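Local coordinates for cytochrome P450 RhF (PDB 6RO8), which probably acts as a heme-dependent monooxygenase, this chain being the heme domain of a longer protein that also carries an iron-sulfur reductase part, at residues 21-33 and 48-61. Residues are numbered along the deposited sequence; the frame is centred on the assembly and turned at random.
Sequences HAELQQKGKNFDM and EFRAQLPIFFSEAM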
ATOM      1  N   HIS A  21      -9.382  -6.082 -32.071  1.00 99.73           N
ATOM      2  CA  HIS A  21      -9.823  -5.001 -31.196  1.00 85.14           C
ATOM      3  C   HIS A  21     -11.185  -5.306 -30.593  1.00 82.60           C
ATOM      4  O   HIS A  21     -11.410  -5.073 -29.401  1.00 76.37           O
ATOM      5  CB  HIS A  21      -9.871  -3.675 -31.949  1.00 85.27           C
ATOM      6  CG  HIS A  21      -9.884  -2.481 -31.046  1.00 96.53           C
ATOM      7  ND1 HIS A  21     -11.043  -1.825 -30.689  1.00 99.12           N
ATOM      8  CD2 HIS A  21      -8.878  -1.849 -30.394  1.00 94.70           C
ATOM      9  CE1 HIS A  21     -10.750  -0.830 -29.870  1.00 94.77           C
ATOM     10  NE2 HIS A  21      -9.443  -0.824 -29.675  1.00 94.00           N
ATOM     11  N   ALA A  22     -12.109  -5.827 -31.400  1.00 73.46           N
ATOM     12  CA  ALA A  22     -13.369  -6.302 -30.851  1.00 74.77           C
ATOM     13  C   ALA A  22     -13.116  -7.259 -29.690  1.00 76.18           C
ATOM     14  O   ALA A  22     -13.755  -7.162 -28.638  1.00 77.60           O
ATOM     15  CB  ALA A  22     -14.206  -6.976 -31.943  1.00 71.21           C
ATOM     16  N   GLU A  23     -12.154  -8.174 -29.851  1.00 76.86           N
ATOM     17  CA  GLU A  23     -11.860  -9.099 -28.768  1.00 72.01           C
ATOM     18  C   GLU A  23     -11.355  -8.353 -27.548  1.00 74.65           C
ATOM     19  O   GLU A  23     -11.723  -8.684 -26.415  1.00 69.27           O
ATOM     20  CB  GLU A  23     -10.844 -10.145 -29.217  1.00 86.68           C
ATOM     21  CG  GLU A  23     -10.715 -11.304 -28.242  1.00 98.93           C
ATOM     22  CD  GLU A  23      -9.758 -12.367 -28.719  1.00109.38           C
ATOM     23  OE1 GLU A  23     -10.217 -13.354 -29.340  1.00115.19           O
ATOM     24  OE2 GLU A  23      -8.544 -12.205 -28.476  1.00112.83           O
ATOM     25  N   LEU A  24     -10.512  -7.336 -27.759  1.00 77.79           N
ATOM     26  CA  LEU A  24     -10.008  -6.548 -26.641  1.00 71.87           C
ATOM     27  C   LEU A  24     -11.147  -5.881 -25.875  1.00 80.84           C
ATOM     28  O   LEU A  24     -11.129  -5.820 -24.640  1.00 73.43           O
ATOM     29  CB  LEU A  24      -9.018  -5.508 -27.151  1.00 76.33           C
ATOM     30  CG  LEU A  24      -8.101  -4.973 -26.055  1.00 74.90           C
ATOM     31  CD1 LEU A  24      -7.302  -6.143 -25.447  1.00 66.31           C
ATOM     32  CD2 LEU A  24      -7.184  -3.883 -26.597  1.00 66.83           C
ATOM     33  N   GLN A  25     -12.157  -5.382 -26.588  1.00 86.13           N
ATOM     34  CA  GLN A  25     -13.258  -4.723 -25.898  1.00 82.69           C
ATOM     35  C   GLN A  25     -14.021  -5.708 -25.034  1.00 72.92           C
ATOM     36  O   GLN A  25     -14.357  -5.405 -23.886  1.00 74.45           O
ATOM     37  CB  GLN A  25     -14.179  -4.043 -26.903  1.00 91.79           C
ATOM     38  CG  GLN A  25     -13.407  -3.384 -28.017  1.00105.76           C
ATOM     39  CD  GLN A  25     -14.046  -2.116 -28.511  1.00112.87           C
ATOM     40  OE1 GLN A  25     -14.006  -1.084 -27.835  1.00124.69           O
ATOM     41  NE2 GLN A  25     -14.638  -2.176 -29.699  1.00104.71           N
ATOM     42  N   GLN A  26     -14.265  -6.909 -25.552  1.00 76.53           N
ATOM     43  CA  GLN A  26     -14.882  -7.939 -24.726  1.00 79.29           C
ATOM     44  C   GLN A  26     -13.997  -8.303 -23.530  1.00 81.88           C
ATOM     45  O   GLN A  26     -14.494  -8.446 -22.407  1.00 81.46           O
ATOM     46  CB  GLN A  26     -15.187  -9.169 -25.571  1.00 81.32           C
ATOM     47  CG  GLN A  26     -16.231 -10.067 -24.938  1.00 96.41           C
ATOM     48  CD  GLN A  26     -17.622  -9.447 -24.941  1.00112.17           C
ATOM     49  OE1 GLN A  26     -18.487  -9.824 -24.140  1.00122.45           O
ATOM     50  NE2 GLN A  26     -17.846  -8.487 -25.843  1.00104.77           N
ATOM     51  N   LYS A  27     -12.684  -8.464 -23.748  1.00 74.14           N
ATOM     52  CA  LYS A  27     -11.810  -8.776 -22.622  1.00 75.98           C
ATOM     53  C   LYS A  27     -11.879  -7.676 -21.575  1.00 77.35           C
ATOM     54  O   LYS A  27     -11.878  -7.952 -20.370  1.00 74.73           O
ATOM     55  CB  LYS A  27     -10.364  -8.972 -23.080  1.00 72.56           C
ATOM     56  CG  LYS A  27     -10.087 -10.238 -23.872  1.00 81.18           C
ATOM     57  CD  LYS A  27      -8.764 -10.858 -23.427  1.00 99.74           C
ATOM     58  CE  LYS A  27      -7.667 -10.725 -24.485  1.00108.45           C
ATOM     59  NZ  LYS A  27      -7.553 -11.943 -25.351  1.00108.35           N
ATOM     60  N   GLY A  28     -11.957  -6.420 -22.024  1.00 75.82           N
ATOM     61  CA  GLY A  28     -12.055  -5.311 -21.090  1.00 78.57           C
ATOM     62  C   GLY A  28     -13.382  -5.281 -20.360  1.00 75.47           C
ATOM     63  O   GLY A  28     -13.426  -5.057 -19.145  1.00 78.08           O
ATOM     64  N   LYS A  29     -14.481  -5.500 -21.088  1.00 74.79           N
ATOM     65  CA  LYS A  29     -15.777  -5.645 -20.437  1.00 73.50           C
ATOM     66  C   LYS A  29     -15.723  -6.707 -19.350  1.00 75.16           C
ATOM     67  O   LYS A  29     -16.280  -6.525 -18.262  1.00 84.10           O
ATOM     68  CB  LYS A  29     -16.846  -5.999 -21.464  1.00 81.18           C
ATOM     69  CG  LYS A  29     -18.228  -6.187 -20.854  1.00 95.76           C
ATOM     70  CD  LYS A  29     -19.267  -6.633 -21.891  1.00 99.57           C
ATOM     71  CE  LYS A  29     -19.852  -8.006 -21.553  1.00102.38           C
ATOM     72  NZ  LYS A  29     -20.494  -8.648 -22.738  1.00111.13           N
ATOM     73  N   ASN A  30     -15.027  -7.808 -19.608  1.00 69.54           N
ATOM     74  CA  ASN A  30     -14.971  -8.911 -18.663  1.00 78.40           C
ATOM     75  C   ASN A  30     -13.805  -8.823 -17.699  1.00 75.82           C
ATOM     76  O   ASN A  30     -13.527  -9.801 -17.005  1.00 74.96           O
ATOM     77  CB  ASN A  30     -14.901 -10.230 -19.422  1.00 84.68           C
ATOM     78  CG  ASN A  30     -16.142 -10.477 -20.221  1.00 88.82           C
ATOM     79  OD1 ASN A  30     -17.232 -10.144 -19.777  1.00 91.53           O
ATOM     80  ND2 ASN A  30     -15.992 -11.049 -21.410  1.00 96.92           N
ATOM     81  N   PHE A  31     -13.111  -7.695 -17.636  1.00 75.20           N
ATOM     82  CA  PHE A  31     -11.827  -7.710 -16.958  1.00 75.80           C
ATOM     83  C   PHE A  31     -12.033  -7.901 -15.463  1.00 78.31           C
ATOM     84  O   PHE A  31     -12.653  -7.065 -14.795  1.00 78.21           O
ATOM     85  CB  PHE A  31     -11.029  -6.440 -17.244  1.00 65.65           C
ATOM     86  CG  PHE A  31      -9.599  -6.541 -16.801  1.00 70.74           C
ATOM     87  CD1 PHE A  31      -9.252  -6.291 -15.486  1.00 68.23           C
ATOM     88  CD2 PHE A  31      -8.601  -6.928 -17.685  1.00 73.87           C
ATOM     89  CE1 PHE A  31      -7.934  -6.409 -15.062  1.00 69.08           C
ATOM     90  CE2 PHE A  31      -7.270  -7.051 -17.257  1.00 74.40           C
ATOM     91  CZ  PHE A  31      -6.947  -6.799 -15.941  1.00 68.02           C
ATOM     92  N   ASP A  32     -11.519  -9.019 -14.950  1.00 74.78           N
ATOM     93  CA  ASP A  32     -11.635  -9.380 -13.542  1.00 74.41           C
ATOM     94  C   ASP A  32     -10.255  -9.359 -12.889  1.00 70.28           C
ATOM     95  O   ASP A  32      -9.384 -10.176 -13.224  1.00 62.82           O
ATOM     96  CB  ASP A  32     -12.282 -10.755 -13.392  1.00 73.77           C
ATOM     97  CG  ASP A  32     -12.663 -11.069 -11.961  1.00 84.66           C
ATOM     98  OD1 ASP A  32     -12.319 -10.283 -11.052  1.00 86.53           O
ATOM     99  OD2 ASP A  32     -13.325 -12.101 -11.743  1.00 91.99           O
ATOM    100  N   MET A  33     -10.076  -8.457 -11.923  1.00 61.39           N
ATOM    101  CA  MET A  33      -8.802  -8.381 -11.215  1.00 65.32           C
ATOM    102  C   MET A  33      -8.513  -9.634 -10.383  1.00 66.94           C
ATOM    103  O   MET A  33      -7.349  -9.890 -10.059  1.00 68.50           O
ATOM    104  CB  MET A  33      -8.762  -7.132 -10.344  1.00 57.88           C
ATOM    105  CG  MET A  33      -8.542  -5.898 -11.171  1.00 67.58           C
ATOM    106  SD  MET A  33      -8.639  -4.396 -10.190  1.00 81.42           S
ATOM    107  CE  MET A  33      -7.922  -3.164 -11.284  1.00 83.09           C
ATOM    108  N   GLU A  48      -1.878  -5.168 -23.318  1.00 74.05           N
ATOM    109  CA  GLU A  48      -2.646  -4.928 -24.542  1.00 77.36           C
ATOM    110  C   GLU A  48      -3.488  -3.668 -24.415  1.00 76.39           C
ATOM    111  O   GLU A  48      -3.652  -2.911 -25.382  1.00 75.65           O
ATOM    112  CB  GLU A  48      -3.574  -6.105 -24.858  1.00 92.20           C
ATOM    113  CG  GLU A  48      -2.988  -7.503 -24.859  1.00104.49           C
ATOM    114  CD  GLU A  48      -4.085  -8.570 -24.701  1.00115.95           C
ATOM    115  OE1 GLU A  48      -4.642  -8.721 -23.582  1.00112.30           O
ATOM    116  OE2 GLU A  48      -4.414  -9.237 -25.707  1.00118.82           O
ATOM    117  N   PHE A  49      -4.042  -3.435 -23.223  1.00 73.00           N
ATOM    118  CA  PHE A  49      -4.916  -2.283 -23.023  1.00 78.55           C
ATOM    119  C   PHE A  49      -4.135  -0.974 -23.046  1.00 75.58           C
ATOM    120  O   PHE A  49      -4.606   0.017 -23.618  1.00 70.87           O
ATOM    121  CB  PHE A  49      -5.699  -2.440 -21.720  1.00 75.02           C
ATOM    122  CG  PHE A  49      -6.689  -3.571 -21.745  1.00 70.85           C
ATOM    123  CD1 PHE A  49      -7.950  -3.391 -22.299  1.00 69.73           C
ATOM    124  CD2 PHE A  49      -6.355  -4.815 -21.225  1.00 66.98           C
ATOM    125  CE1 PHE A  49      -8.869  -4.431 -22.321  1.00 75.61           C
ATOM    126  CE2 PHE A  49      -7.276  -5.867 -21.245  1.00 68.90           C
ATOM    127  CZ  PHE A  49      -8.530  -5.676 -21.795  1.00 69.29           C
ATOM    128  N   ARG A  50      -2.943  -0.938 -22.430  1.00 69.28           N
ATOM    129  CA  ARG A  50      -2.088   0.231 -22.609  1.00 76.72           C
ATOM    130  C   ARG A  50      -1.910   0.537 -24.086  1.00 77.78           C
ATOM    131  O   ARG A  50      -1.919   1.705 -24.493  1.00 82.72           O
ATOM    132  CB  ARG A  50      -0.719   0.035 -21.938  1.00 71.12           C
ATOM    133  CG  ARG A  50      -0.774   0.004 -20.428  1.00 73.21           C
ATOM    134  CD  ARG A  50       0.582   0.271 -19.765  1.00 71.10           C
ATOM    135  NE  ARG A  50       1.590  -0.761 -20.008  1.00 68.33           N
ATOM    136  CZ  ARG A  50       1.602  -1.956 -19.431  1.00 63.21           C
ATOM    137  NH1 ARG A  50       0.638  -2.288 -18.594  1.00 61.29           N
ATOM    138  NH2 ARG A  50       2.577  -2.822 -19.696  1.00 73.07           N
ATOM    139  N   ALA A  51      -1.811  -0.504 -24.903  1.00 70.77           N
ATOM    140  CA  ALA A  51      -1.523  -0.334 -26.319  1.00 75.07           C
ATOM    141  C   ALA A  51      -2.733   0.166 -27.104  1.00 83.38           C
ATOM    142  O   ALA A  51      -2.626   1.149 -27.843  1.00 82.97           O
ATOM    143  CB  ALA A  51      -1.019  -1.649 -26.908  1.00 75.35           C
ATOM    144  N   GLN A  52      -3.895  -0.495 -26.962  1.00 81.14           N
ATOM    145  CA  GLN A  52      -5.016  -0.260 -27.870  1.00 84.31           C
ATOM    146  C   GLN A  52      -6.357   0.038 -27.201  1.00 94.50           C
ATOM    147  O   GLN A  52      -7.356   0.179 -27.915  1.00 96.39           O
ATOM    148  CB  GLN A  52      -5.202  -1.463 -28.819  1.00 92.31           C
ATOM    149  CG  GLN A  52      -3.914  -2.005 -29.447  1.00100.93           C
ATOM    150  CD  GLN A  52      -3.430  -1.166 -30.626  1.00112.97           C
ATOM    151  OE1 GLN A  52      -4.153  -0.304 -31.126  1.00122.34           O
ATOM    152  NE2 GLN A  52      -2.193  -1.399 -31.057  1.00116.96           N
ATOM    153  N   LEU A  53      -6.421   0.145 -25.868  1.00 97.27           N
ATOM    154  CA  LEU A  53      -7.697   0.395 -25.196  1.00 88.00           C
ATOM    155  C   LEU A  53      -7.432   0.941 -23.795  1.00 84.28           C
ATOM    156  O   LEU A  53      -7.850   0.345 -22.793  1.00 81.72           O
ATOM    157  CB  LEU A  53      -8.544  -0.886 -25.150  1.00 81.87           C
ATOM    158  CG  LEU A  53     -10.009  -0.794 -24.674  1.00 72.25           C
ATOM    159  CD1 LEU A  53     -10.744   0.297 -25.379  1.00 65.01           C
ATOM    160  CD2 LEU A  53     -10.750  -2.122 -24.797  1.00 72.04           C
ATOM    161  N   PRO A  54      -6.775   2.101 -23.706  1.00 85.75           N
ATOM    162  CA  PRO A  54      -6.130   2.507 -22.440  1.00 83.24           C
ATOM    163  C   PRO A  54      -7.091   2.744 -21.298  1.00 77.25           C
ATOM    164  O   PRO A  54      -6.735   2.509 -20.137  1.00 76.37           O
ATOM    165  CB  PRO A  54      -5.391   3.795 -22.825  1.00 79.45           C
ATOM    166  CG  PRO A  54      -5.307   3.760 -24.308  1.00 81.39           C
ATOM    167  CD  PRO A  54      -6.530   3.064 -24.786  1.00 79.03           C
ATOM    168  N   ILE A  55      -8.288   3.223 -21.589  1.00 73.15           N
ATOM    169  CA  ILE A  55      -9.325   3.420 -20.591  1.00 67.93           C
ATOM    170  C   ILE A  55     -10.543   2.629 -21.030  1.00 75.43           C
ATOM    171  O   ILE A  55     -11.015   2.783 -22.162  1.00 86.29           O
ATOM    172  CB  ILE A  55      -9.682   4.904 -20.413  1.00 67.57           C
ATOM    173  CG1 ILE A  55      -8.448   5.688 -19.939  1.00 65.18           C
ATOM    174  CG2 ILE A  55     -10.863   5.032 -19.467  1.00 71.81           C
ATOM    175  CD1 ILE A  55      -8.524   7.183 -20.156  1.00 60.63           C
ATOM    176  N   PHE A  56     -11.037   1.767 -20.153  1.00 72.07           N
ATOM    177  CA  PHE A  56     -12.193   0.963 -20.501  1.00 73.42           C
ATOM    178  C   PHE A  56     -12.982   0.695 -19.235  1.00 68.58           C
ATOM    179  O   PHE A  56     -12.460   0.802 -18.124  1.00 71.95           O
ATOM    180  CB  PHE A  56     -11.765  -0.336 -21.196  1.00 74.95           C
ATOM    181  CG  PHE A  56     -10.950  -1.244 -20.320  1.00 81.62           C
ATOM    182  CD1 PHE A  56      -9.564  -1.122 -20.272  1.00 68.59           C
ATOM    183  CD2 PHE A  56     -11.572  -2.224 -19.543  1.00 81.40           C
ATOM    184  CE1 PHE A  56      -8.811  -1.949 -19.470  1.00 67.17           C
ATOM    185  CE2 PHE A  56     -10.822  -3.057 -18.735  1.00 80.14           C
ATOM    186  CZ  PHE A  56      -9.430  -2.920 -18.707  1.00 73.56           C
ATOM    187  N   PHE A  57     -14.256   0.373 -19.407  1.00 71.52           N
ATOM    188  CA  PHE A  57     -15.117   0.053 -18.280  1.00 76.82           C
ATOM    189  C   PHE A  57     -15.243  -1.459 -18.131  1.00 79.16           C
ATOM    190  O   PHE A  57     -15.603  -2.158 -19.086  1.00 81.06           O
ATOM    191  CB  PHE A  57     -16.504   0.679 -18.426  1.00 76.21           C
ATOM    192  CG  PHE A  57     -17.352   0.479 -17.221  1.00 77.69           C
ATOM    193  CD1 PHE A  57     -17.137   1.246 -16.085  1.00 74.53           C
ATOM    194  CD2 PHE A  57     -18.332  -0.515 -17.190  1.00 73.87           C
ATOM    195  CE1 PHE A  57     -17.888   1.052 -14.942  1.00 76.55           C
ATOM    196  CE2 PHE A  57     -19.101  -0.712 -16.039  1.00 74.82           C
ATOM    197  CZ  PHE A  57     -18.873   0.070 -14.918  1.00 77.25           C
ATOM    198  N   SER A  58     -14.955  -1.960 -16.936  1.00 69.52           N
ATOM    199  CA  SER A  58     -15.123  -3.373 -16.638  1.00 71.00           C
ATOM    200  C   SER A  58     -16.473  -3.564 -15.945  1.00 84.83           C
ATOM    201  O   SER A  58     -16.706  -3.041 -14.846  1.00 84.76           O
ATOM    202  CB  SER A  58     -13.974  -3.898 -15.779  1.00 69.50           C
ATOM    203  OG  SER A  58     -14.254  -5.208 -15.288  1.00 76.87           O
ATOM    204  N   GLU A  59     -17.370  -4.293 -16.603  1.00 92.47           N
ATOM    205  CA  GLU A  59     -18.603  -4.704 -15.953  1.00 88.45           C
ATOM    206  C   GLU A  59     -18.353  -5.776 -14.913  1.00 90.00           C
ATOM    207  O   GLU A  59     -19.135  -5.906 -13.962  1.00 91.07           O
ATOM    208  CB  GLU A  59     -19.590  -5.202 -16.995  1.00 84.35           C
ATOM    209  CG  GLU A  59     -19.951  -4.131 -17.986  1.00103.04           C
ATOM    210  CD  GLU A  59     -20.764  -4.659 -19.130  1.00114.54           C
ATOM    211  OE1 GLU A  59     -20.824  -3.971 -20.171  1.00119.33           O
ATOM    212  OE2 GLU A  59     -21.335  -5.761 -18.991  1.00120.20           O
ATOM    213  N   ALA A  60     -17.268  -6.535 -15.068  1.00 83.03           N
ATOM    214  CA  ALA A  60     -16.943  -7.552 -14.085  1.00 76.82           C
ATOM    215  C   ALA A  60     -16.795  -6.937 -12.701  1.00 88.14           C
ATOM    216  O   ALA A  60     -17.105  -7.580 -11.693  1.00 97.38           O
ATOM    217  CB  ALA A  60     -15.668  -8.289 -14.494  1.00 75.58           C
ATOM    218  N   MET A  61     -16.330  -5.689 -12.618  1.00 81.79           N
ATOM    219  CA  MET A  61     -16.143  -5.107 -11.297  1.00 82.76           C
ATOM    220  C   MET A  61     -16.675  -3.691 -11.153  1.00 77.14           C
ATOM    221  O   MET A  61     -16.336  -3.024 -10.179  1.00 81.24           O
ATOM    222  CB  MET A  61     -14.675  -5.164 -10.931  1.00 97.26           C
ATOM    223  CG  MET A  61     -14.139  -6.534 -11.152  1.00 99.26           C
ATOM    224  SD  MET A  61     -12.457  -6.405 -10.862  1.00 86.09           S
ATOM    225  CE  MET A  61     -12.183  -5.128 -12.059  1.00 90.75           C
TER
HETATM  226  O   HOH W   1      -7.233  -9.562 -27.323  1.00 95.45           O
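Two phenylalanine rings, Phe49 and Phe56, close on Gly28, where helix 21-29 presses on helix 48-52 and strand 55-58. Both meet its backbone, Phe49 CZ standing 3.5 Å from Gly28 N with the amide at the ring edge. Phe56 sets its own edge to Gly28 O; with chi1 of 64°, its CG sits between the backbone N and the carbonyl carbon. The opposite faces of Phe49 are taken by Phe56 CZ and by Leu24 CD1, a CH-pi contact 4.0 Å from the ring centroid. Phe31 completes the aromatic cluster, forming offset edge-to-face pairs with Phe49 (planes at 89°) and Phe56 (64°). Leu24 CD2 reaches Leu53 CB at 3.6 Å. His21 NE2 donates to Gln52 O (2.9 Å), the acceptor lying near the imidazole plane, as helix 48-52 ends. Where helix 21-29 ends, Ser58 OG donates to Phe31 O in the carbonyl plane, on a lone pair, while the amides of Glu59 and Ala60 share Lys29 O through weak bonds. Asp32 turns OD1 to the amide of Phe34 and OD2 to Arg204 in a salt bridge. Away from the heme pocket, the contact thus fastens the N-terminal helix of this P450 domain to strand 55-58, an edge strand of the five-stranded mixed sheet, chiefly by aromatic and aliphatic packing, with backbone carbonyls supplying the polar anchors at both ends.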